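Local coordinates for carbohydrate binding protein, putative, cpb33A (Cellvibrio japonicus, PDB 5FJQ) that acts as a copper-dependent lytic polysaccharide monooxygenase important for efficient chitin utilization, here represented by the monooxygenase domain of a longer protein, at residues 1-9 with 90-100; 11-20 with 35-44. All blocks are in the same frame, centred on the assembly; numbering follows the deposited sequence.

Interaction 1: residues 1-9 with 90-100. With CU (copper (II) ion), chain D.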
loop_
_atom_site.group_PDB
_atom_site.type_symbol
_atom_site.label_atom_id
_atom_site.label_comp_id
_atom_site.label_asym_id
_atom_site.label_seq_id
_atom_site.Cartn_x
_atom_site.Cartn_y
_atom_site.Cartn_z
ATOM N N HIS A 1 9.250 10.055 1.959
ATOM C CA HIS A 1 9.663 8.635 2.190
ATOM C C HIS A 1 8.998 7.968 3.397
ATOM O O HIS A 1 9.139 8.372 4.568
ATOM C CB HIS A 1 11.202 8.520 2.172
ATOM C CG HIS A 1 11.778 8.603 0.792
ATOM N ND1 HIS A 1 11.568 9.694 -0.036
ATOM C CD2 HIS A 1 12.555 7.740 0.093
ATOM C CE1 HIS A 1 12.152 9.475 -1.197
ATOM N NE2 HIS A 1 12.769 8.305 -1.141
ATOM N N GLY A 2 8.250 6.918 3.098
ATOM C CA GLY A 2 7.572 6.187 4.128
ATOM C C GLY A 2 6.718 5.008 3.691
ATOM O O GLY A 2 6.429 4.857 2.520
ATOM N N TYR A 3 6.250 4.207 4.662
ATOM C CA TYR A 3 5.451 2.996 4.354
ATOM C C TYR A 3 4.453 2.766 5.489
ATOM O O TYR A 3 4.567 3.431 6.474
ATOM C CB TYR A 3 6.373 1.795 4.199
ATOM C CG TYR A 3 7.277 1.574 5.403
ATOM C CD1 TYR A 3 8.498 2.242 5.496
ATOM C CD2 TYR A 3 6.876 0.779 6.468
ATOM C CE1 TYR A 3 9.323 2.085 6.609
ATOM C CE2 TYR A 3 7.713 0.590 7.584
ATOM C CZ TYR A 3 8.918 1.267 7.638
ATOM O OH TYR A 3 9.752 1.131 8.716
ATOM N N VAL A 4 3.499 1.847 5.341
ATOM C CA VAL A 4 2.500 1.535 6.401
ATOM C C VAL A 4 3.071 0.376 7.174
ATOM O O VAL A 4 3.298 -0.723 6.607
ATOM C CB VAL A 4 1.114 1.169 5.846
ATOM C CG1 VAL A 4 0.122 0.847 6.981
ATOM C CG2 VAL A 4 0.550 2.348 5.058
ATOM N N SER A 5 3.248 0.615 8.479
ATOM C CA SER A 5 3.928 -0.296 9.354
ATOM C C SER A 5 2.935 -1.113 10.148
ATOM O O SER A 5 3.279 -2.210 10.605
ATOM C CB SER A 5 4.900 0.496 10.240
ATOM O OG SER A 5 4.294 1.692 10.756
ATOM N N SER A 6 1.687 -0.612 10.234
ATOM C CA SER A 6 0.644 -1.160 11.134
ATOM C C SER A 6 -0.754 -0.789 10.587
ATOM O O SER A 6 -1.075 0.398 10.564
ATOM C CB SER A 6 0.883 -0.591 12.522
ATOM O OG SER A 6 -0.078 -1.034 13.414
ATOM N N PRO A 7 -1.509 -1.777 10.018
ATOM C CA PRO A 7 -1.160 -3.179 9.773
ATOM C C PRO A 7 -0.004 -3.207 8.764
ATOM O O PRO A 7 0.099 -2.309 7.935
ATOM C CB PRO A 7 -2.425 -3.731 9.130
ATOM C CG PRO A 7 -3.511 -2.865 9.684
ATOM C CD PRO A 7 -2.860 -1.530 9.506
ATOM N N LYS A 8 0.885 -4.175 8.885
ATOM C CA LYS A 8 2.067 -4.259 8.004
ATOM C C LYS A 8 1.601 -4.353 6.563
ATOM O O LYS A 8 0.741 -5.196 6.210
ATOM C CB LYS A 8 2.921 -5.446 8.368
ATOM C CG LYS A 8 3.366 -5.480 9.816
ATOM C CD LYS A 8 4.160 -6.756 10.119
ATOM C CE LYS A 8 4.758 -6.785 11.543
ATOM N NZ LYS A 8 5.896 -5.790 11.627
ATOM N N SER A 9 2.152 -3.479 5.733
ATOM C CA SER A 9 1.852 -3.454 4.310
ATOM C C SER A 9 2.532 -4.682 3.751
ATOM O O SER A 9 3.337 -5.329 4.441
ATOM C CB SER A 9 2.448 -2.236 3.618
ATOM O OG SER A 9 3.897 -2.276 3.627
ATOM N N ARG A 90 -10.098 1.255 12.461
ATOM C CA ARG A 90 -8.810 0.560 12.592
ATOM C C ARG A 90 -7.696 1.607 12.408
ATOM O O ARG A 90 -7.722 2.368 11.473
ATOM C CB ARG A 90 -8.737 -0.582 11.565
ATOM C CG ARG A 90 -7.483 -1.443 11.636
ATOM C CD ARG A 90 -7.367 -2.049 13.012
ATOM N NE ARG A 90 -6.144 -2.804 13.024
ATOM C CZ ARG A 90 -6.052 -4.128 13.121
ATOM N NH1 ARG A 90 -7.134 -4.919 13.338
ATOM N NH2 ARG A 90 -4.838 -4.642 13.055
ATOM N N GLU A 91 -6.760 1.726 13.339
ATOM C CA GLU A 91 -5.576 2.580 13.052
ATOM C C GLU A 91 -4.634 1.983 11.962
ATOM O O GLU A 91 -4.301 0.777 11.964
ATOM C CB GLU A 91 -4.710 2.907 14.291
ATOM C CG GLU A 91 -5.496 3.328 15.519
ATOM C CD GLU A 91 -4.699 4.223 16.446
ATOM O OE1 GLU A 91 -3.446 4.087 16.542
ATOM O OE2 GLU A 91 -5.341 5.101 17.057
ATOM N N PHE A 92 -4.239 2.874 11.070
ATOM C CA PHE A 92 -3.211 2.669 10.040
ATOM C C PHE A 92 -2.101 3.683 10.253
ATOM O O PHE A 92 -2.334 4.882 10.461
ATOM C CB PHE A 92 -3.815 2.816 8.636
ATOM C CG PHE A 92 -4.732 1.689 8.250
ATOM C CD1 PHE A 92 -6.039 1.618 8.747
ATOM C CD2 PHE A 92 -4.282 0.667 7.472
ATOM C CE1 PHE A 92 -6.859 0.547 8.401
ATOM C CE2 PHE A 92 -5.096 -0.417 7.130
ATOM C CZ PHE A 92 -6.380 -0.473 7.597
ATOM N N VAL A 93 -0.881 3.195 10.222
ATOM C CA VAL A 93 0.195 4.026 10.665
ATOM C C VAL A 93 1.216 3.999 9.576
ATOM O O VAL A 93 1.600 2.896 9.162
ATOM C CB VAL A 93 0.866 3.447 11.954
ATOM C CG1 VAL A 93 2.153 4.208 12.252
ATOM C CG2 VAL A 93 -0.117 3.416 13.161
ATOM N N TRP A 94 1.670 5.192 9.184
ATOM C CA TRP A 94 2.750 5.322 8.195
ATOM C C TRP A 94 3.987 5.662 9.004
ATOM O O TRP A 94 3.979 6.620 9.770
ATOM C CB TRP A 94 2.506 6.438 7.166
ATOM C CG TRP A 94 1.591 6.107 6.004
ATOM C CD1 TRP A 94 0.262 6.058 6.055
ATOM C CD2 TRP A 94 1.948 5.921 4.612
ATOM N NE1 TRP A 94 -0.295 5.757 4.830
ATOM C CE2 TRP A 94 0.723 5.700 3.902
ATOM C CE3 TRP A 94 3.168 5.904 3.899
ATOM C CZ2 TRP A 94 0.680 5.467 2.541
ATOM C CZ3 TRP A 94 3.130 5.678 2.551
ATOM C CH2 TRP A 94 1.887 5.428 1.860
ATOM N N THR A 95 5.024 4.853 8.857
ATOM C CA THR A 95 6.319 5.196 9.406
ATOM C C THR A 95 7.091 5.851 8.276
ATOM O O THR A 95 7.422 5.217 7.267
ATOM C CB THR A 95 7.053 3.957 9.944
ATOM O OG1 THR A 95 6.278 3.459 11.025
ATOM C CG2 THR A 95 8.431 4.356 10.459
ATOM N N ASN A 96 7.335 7.140 8.460
ATOM C CA ASN A 96 8.010 7.961 7.522
ATOM C C ASN A 96 9.509 8.038 7.793
ATOM O O ASN A 96 9.912 8.453 8.869
ATOM C CB ASN A 96 7.345 9.342 7.512
ATOM C CG ASN A 96 5.884 9.234 7.166
ATOM O OD1 ASN A 96 5.484 8.211 6.609
ATOM N ND2 ASN A 96 5.065 10.189 7.624
ATOM N N THR A 97 10.323 7.643 6.822
ATOM C CA THR A 97 11.783 7.746 6.999
ATOM C C THR A 97 12.235 9.145 6.702
ATOM O O THR A 97 13.228 9.603 7.257
ATOM C CB THR A 97 12.525 6.735 6.106
ATOM O OG1 THR A 97 12.287 7.042 4.691
ATOM C CG2 THR A 97 12.096 5.303 6.536
ATOM N N ALA A 98 11.568 9.801 5.738
ATOM C CA ALA A 98 11.810 11.196 5.496
ATOM C C ALA A 98 10.450 11.885 5.433
ATOM O O ALA A 98 9.704 11.663 4.480
ATOM C CB ALA A 98 12.590 11.388 4.192
ATOM N N ALA A 99 10.179 12.780 6.375
ATOM C CA ALA A 99 8.924 13.557 6.400
ATOM C C ALA A 99 8.763 14.505 5.199
ATOM O O ALA A 99 9.747 14.910 4.594
ATOM C CB ALA A 99 8.835 14.326 7.682
ATOM N N HIS A 100 7.516 14.830 4.850
ATOM C CA HIS A 100 7.224 15.747 3.777
ATOM C C HIS A 100 5.958 16.529 4.152
ATOM O O HIS A 100 5.183 16.089 5.040
ATOM C CB HIS A 100 7.054 15.019 2.450
ATOM C CG HIS A 100 8.292 14.319 1.964
ATOM N ND1 HIS A 100 9.501 14.961 1.838
ATOM C CD2 HIS A 100 8.507 13.039 1.577
ATOM C CE1 HIS A 100 10.408 14.117 1.354
ATOM N NE2 HIS A 100 9.831 12.936 1.215
HETATM CU CU CU D . 10.409 11.195 0.692
#
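His1 and His100 form a histidine brace round copper, the metal site that defines lytic polysaccharide monooxygenases, at one end of an antiparallel strand pair. Three nitrogens hold the ion: the amino-terminal N of His1, ND1 of the His1 ring (2.0 Å from the copper) and NE2 of His100 (1.9 Å from the copper). The His1 ring lies beside its own backbone N (chi1 -75°), which lets ring and amino group chelate a single metal. His100 NE2 meets that ring at its edge and comes within 3.0 Å of His1 N, a closeness imposed by the shared copper.

Backbone hydrogen bonds continue from the brace into the strands. His1 N donates to Ala98 O in the carbonyl plane, while Ala98 N donates back to His1 O. Further along, Tyr3 and Thr95 exchange two bonds as a hydrogen-bonded pair. The register then slips by one: Val93 O accepts from Ser5 N and Val93 N donates to Ser6 O, a beta bulge. At this bulge the two hydroxyls of Ser5 and Thr95 share a hydrogen bond, OG to OG1, of 2.7 Å.

Side chains pack on both faces of the pair. Val4 lays CG2 over the five-membered ring of Trp94, 3.6 Å from its centroid and 14° off the normal, a CH-pi contact; the indole NE1 is bonded to Ser157, on strand 152-161 of the second sheet. Gly2 O sits at the edge of the same indole. On the opposite face of the pair, Tyr3 stands alongside Thr95, with Thr95 O beneath the rim of the phenol ring. A cis peptide precedes Pro7, whose CD presses against CD2 of Phe92 at 3.3 Å.

Interaction 2: residues 11-20 with 35-44; sequences VIQCKENGIE and NGGLYTPQEV
Leu38 and Ile19 lie alongside one another, running opposite ways, CB of Leu38 meeting CG1 of Ile19 at 3.6 Å. Leu38 points from its 3-10 turn into the angle between helix 10-17 and the segment that follows it. There its two methyls have different partners: CD1 faces Cys14 CB, whereas CD2 rests on the helix backbone, 3.4 Å from Val11 O.

Ile19 also meets Tyr39. Its CG1 runs beside the backbone N (chi1 -64°), and the extended chain beyond carries CD1 over the centre of the Tyr39 ring, 3.6 Å from the centroid, in a CH-pi contact. The same residue offers its carbonyl: Asn35 ND2 donates to Ile19 O at 3.1 Å, on a lone pair and close to the plane of the Asn35 amide. Beyond it, Tyr39 OH donates to the anti lone pair of Glu20 OE2 (2.8 Å), with carboxylate and ring nearly coplanar.

These residues belong to the largely helical and loop region between strand 2-6 and strand 88-96, which lie in one sheet of the sandwich core; in related monooxygenases this region contributes to the substrate-binding surface. Within it, the disulfide between Cys14 and Cys27 ties helix 10-17 to helix 25-33.

Val11 extends the apolar seam toward strand 45-47. Its CG2 packs on Pro41 CB at 3.8 Å, Ile12 CD1 comes across the same proline ring, and Val11 CG1 touches Val44 CG2.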
loop_
_atom_site.group_PDB
_atom_site.type_symbol
_atom_site.label_atom_id
_atom_site.label_comp_id
_atom_site.label_asym_id
_atom_site.label_seq_id
_atom_site.Cartn_x
_atom_site.Cartn_y
_atom_site.Cartn_z
ATOM N N VAL A 11 4.751 -4.958 1.343
ATOM C CA VAL A 11 6.227 -4.836 1.197
ATOM C C VAL A 11 6.859 -5.128 2.611
ATOM O O VAL A 11 7.931 -5.707 2.721
ATOM C CB VAL A 11 6.746 -3.453 0.614
ATOM C CG1 VAL A 11 6.235 -3.248 -0.813
ATOM C CG2 VAL A 11 6.369 -2.232 1.508
ATOM N N ILE A 12 6.114 -4.859 3.678
ATOM C CA ILE A 12 6.691 -5.062 5.081
ATOM C C ILE A 12 6.497 -6.516 5.594
ATOM O O ILE A 12 7.334 -7.112 6.361
ATOM C CB ILE A 12 6.027 -4.126 6.167
ATOM C CG1 ILE A 12 6.331 -2.627 5.921
ATOM C CG2 ILE A 12 6.475 -4.551 7.603
ATOM C CD1 ILE A 12 7.781 -2.246 5.819
ATOM N N GLN A 13 5.332 -7.055 5.284
ATOM C CA GLN A 13 5.072 -8.471 5.518
ATOM C C GLN A 13 6.158 -9.306 4.832
ATOM O O GLN A 13 6.829 -10.157 5.435
ATOM C CB GLN A 13 3.683 -8.828 5.006
ATOM C CG GLN A 13 2.527 -8.291 5.897
ATOM C CD GLN A 13 2.445 -9.009 7.213
ATOM O OE1 GLN A 13 3.360 -9.742 7.559
ATOM N NE2 GLN A 13 1.336 -8.801 7.985
ATOM N N CYS A 14 6.338 -9.075 3.581
ATOM C CA CYS A 14 7.363 -9.910 2.911
ATOM C C CYS A 14 8.845 -9.580 3.297
ATOM O O CYS A 14 9.673 -10.514 3.400
ATOM C CB CYS A 14 7.102 -9.993 1.434
ATOM S SG CYS A 14 5.782 -11.151 0.902
ATOM N N LYS A 15 9.156 -8.298 3.544
ATOM C CA LYS A 15 10.488 -7.945 4.027
ATOM C C LYS A 15 10.845 -8.799 5.222
ATOM O O LYS A 15 11.869 -9.483 5.251
ATOM C CB LYS A 15 10.632 -6.450 4.351
ATOM C CG LYS A 15 11.840 -6.135 5.219
ATOM C CD LYS A 15 12.084 -4.645 5.317
ATOM C CE LYS A 15 11.121 -3.959 6.323
ATOM N NZ LYS A 15 11.664 -4.160 7.735
ATOM N N GLU A 16 9.918 -8.860 6.164
ATOM C CA GLU A 16 10.174 -9.454 7.446
ATOM C C GLU A 16 10.170 -10.975 7.351
ATOM O O GLU A 16 10.702 -11.672 8.230
ATOM C CB GLU A 16 9.043 -8.948 8.324
ATOM C CG GLU A 16 9.331 -7.554 8.882
ATOM C CD GLU A 16 8.282 -7.114 9.875
ATOM O OE1 GLU A 16 7.530 -7.981 10.361
ATOM O OE2 GLU A 16 8.240 -5.909 10.158
ATOM N N ASN A 17 9.547 -11.512 6.304
ATOM C CA ASN A 17 9.587 -12.954 6.082
ATOM C C ASN A 17 10.958 -13.365 5.443
ATOM O O ASN A 17 11.237 -14.568 5.319
ATOM C CB ASN A 17 8.445 -13.386 5.187
ATOM C CG ASN A 17 8.400 -14.902 4.971
ATOM O OD1 ASN A 17 8.606 -15.405 3.838
ATOM N ND2 ASN A 17 8.141 -15.642 6.063
ATOM N N GLY A 18 11.782 -12.385 5.050
ATOM C CA GLY A 18 13.134 -12.679 4.439
ATOM C C GLY A 18 13.141 -12.396 2.943
ATOM O O GLY A 18 12.442 -13.068 2.147
ATOM N N ILE A 19 13.921 -11.388 2.548
ATOM C CA ILE A 19 13.913 -10.949 1.203
ATOM C C ILE A 19 14.713 -11.954 0.332
ATOM O O ILE A 19 14.266 -12.302 -0.741
ATOM C CB ILE A 19 14.511 -9.536 1.067
ATOM C CG1 ILE A 19 13.635 -8.516 1.822
ATOM C CG2 ILE A 19 14.676 -9.168 -0.420
ATOM C CD1 ILE A 19 14.359 -7.189 2.114
ATOM N N GLU A 20 15.858 -12.428 0.835
ATOM C CA GLU A 20 16.704 -13.351 0.042
ATOM C C GLU A 20 16.164 -14.800 0.041
ATOM O O GLU A 20 16.171 -15.470 -0.987
ATOM C CB GLU A 20 18.182 -13.278 0.530
ATOM C CG GLU A 20 18.728 -11.849 0.513
ATOM C CD GLU A 20 18.531 -11.188 -0.851
ATOM O OE1 GLU A 20 18.439 -11.952 -1.821
ATOM O OE2 GLU A 20 18.431 -9.939 -0.986
ATOM N N ASN A 35 11.667 -8.597 -6.196
ATOM C CA ASN A 35 11.471 -8.143 -4.839
ATOM C C ASN A 35 12.686 -7.426 -4.217
ATOM O O ASN A 35 12.717 -7.259 -3.023
ATOM C CB ASN A 35 11.082 -9.291 -3.926
ATOM C CG ASN A 35 12.306 -10.128 -3.445
ATOM O OD1 ASN A 35 13.442 -10.064 -4.037
ATOM N ND2 ASN A 35 12.069 -10.954 -2.420
ATOM N N GLY A 36 13.697 -7.051 -5.000
ATOM C CA GLY A 36 14.871 -6.477 -4.326
ATOM C C GLY A 36 14.506 -5.057 -3.827
ATOM O O GLY A 36 15.206 -4.474 -2.997
ATOM N N GLY A 37 13.415 -4.473 -4.347
ATOM C CA GLY A 37 12.909 -3.234 -3.691
ATOM C C GLY A 37 12.408 -3.422 -2.248
ATOM O O GLY A 37 11.956 -2.475 -1.609
ATOM N N LEU A 38 12.413 -4.650 -1.731
ATOM C CA LEU A 38 11.862 -4.884 -0.407
ATOM C C LEU A 38 12.776 -4.361 0.676
ATOM O O LEU A 38 12.342 -4.242 1.844
ATOM C CB LEU A 38 11.513 -6.364 -0.148
ATOM C CG LEU A 38 10.323 -7.041 -0.848
ATOM C CD1 LEU A 38 10.321 -8.525 -0.562
ATOM C CD2 LEU A 38 9.042 -6.392 -0.365
ATOM N N TYR A 39 14.023 -4.051 0.316
ATOM C CA TYR A 39 14.994 -3.427 1.252
ATOM C C TYR A 39 14.664 -1.949 1.499
ATOM O O TYR A 39 15.227 -1.280 2.387
ATOM C CB TYR A 39 16.393 -3.466 0.591
ATOM C CG TYR A 39 17.047 -4.767 0.830
ATOM C CD1 TYR A 39 17.612 -5.080 2.098
ATOM C CD2 TYR A 39 17.043 -5.737 -0.151
ATOM C CE1 TYR A 39 18.178 -6.329 2.317
ATOM C CE2 TYR A 39 17.613 -6.972 0.063
ATOM C CZ TYR A 39 18.194 -7.248 1.279
ATOM O OH TYR A 39 18.720 -8.496 1.423
ATOM N N THR A 40 13.837 -1.383 0.606
ATOM C CA THR A 40 13.583 0.078 0.663
ATOM C C THR A 40 12.057 0.328 0.574
ATOM O O THR A 40 11.565 0.982 -0.347
ATOM C CB THR A 40 14.308 0.865 -0.465
ATOM O OG1 THR A 40 13.903 0.343 -1.704
ATOM C CG2 THR A 40 15.813 0.814 -0.392
ATOM N N PRO A 41 11.306 -0.254 1.524
ATOM C CA PRO A 41 9.841 -0.172 1.633
ATOM C C PRO A 41 9.273 1.262 1.643
ATOM O O PRO A 41 8.113 1.476 1.216
ATOM C CB PRO A 41 9.573 -0.872 2.963
ATOM C CG PRO A 41 10.843 -0.684 3.758
ATOM C CD PRO A 41 11.890 -0.950 2.680
ATOM N N GLN A 42 10.106 2.215 2.041
ATOM C CA GLN A 42 9.775 3.652 2.156
ATOM C C GLN A 42 9.753 4.413 0.805
ATOM O O GLN A 42 9.384 5.604 0.731
ATOM C CB GLN A 42 10.755 4.327 3.132
ATOM C CG GLN A 42 12.171 4.519 2.602
ATOM C CD GLN A 42 13.077 3.278 2.800
ATOM O OE1 GLN A 42 12.601 2.135 3.005
ATOM N NE2 GLN A 42 14.395 3.507 2.778
ATOM N N GLU A 43 10.165 3.695 -0.244
ATOM C CA GLU A 43 10.412 4.214 -1.537
ATOM C C GLU A 43 9.497 3.648 -2.629
ATOM O O GLU A 43 9.937 3.480 -3.767
ATOM C CB GLU A 43 11.790 3.750 -1.859
ATOM C CG GLU A 43 12.596 4.668 -2.658
ATOM C CD GLU A 43 14.048 4.389 -2.377
ATOM O OE1 GLU A 43 14.520 4.819 -1.281
ATOM O OE2 GLU A 43 14.676 3.699 -3.207
ATOM N N VAL A 44 8.267 3.294 -2.314
ATOM C CA VAL A 44 7.403 2.784 -3.360
ATOM C C VAL A 44 6.790 4.065 -3.892
ATOM O O VAL A 44 5.679 4.477 -3.492
ATOM C CB VAL A 44 6.390 1.707 -2.823
ATOM C CG1 VAL A 44 5.482 1.180 -3.895
ATOM C CG2 VAL A 44 7.093 0.530 -2.155
#

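In the fold
Interaction 2 is nested within the chain loop closed by interaction 1: strand 2-6 leads directly into helix 10-17, the 35-44 turn follows, and strand 88-96 returns much later to pair with strand 2-6. Their centres lie 14 Å apart, and they touch. Lys8 and Glu16 form a salt bridge, Gly2 N probably donates to Gln42 O, and the Tyr3 ring packs against Ile12 CD1. The helical insert therefore lies against strand 2-6, at the edge of its three-stranded sheet. Because the copper-binding His1 immediately precedes that strand, the insert flanks the metal site; Pro41 and His1 have their side chains about 9 Å apart.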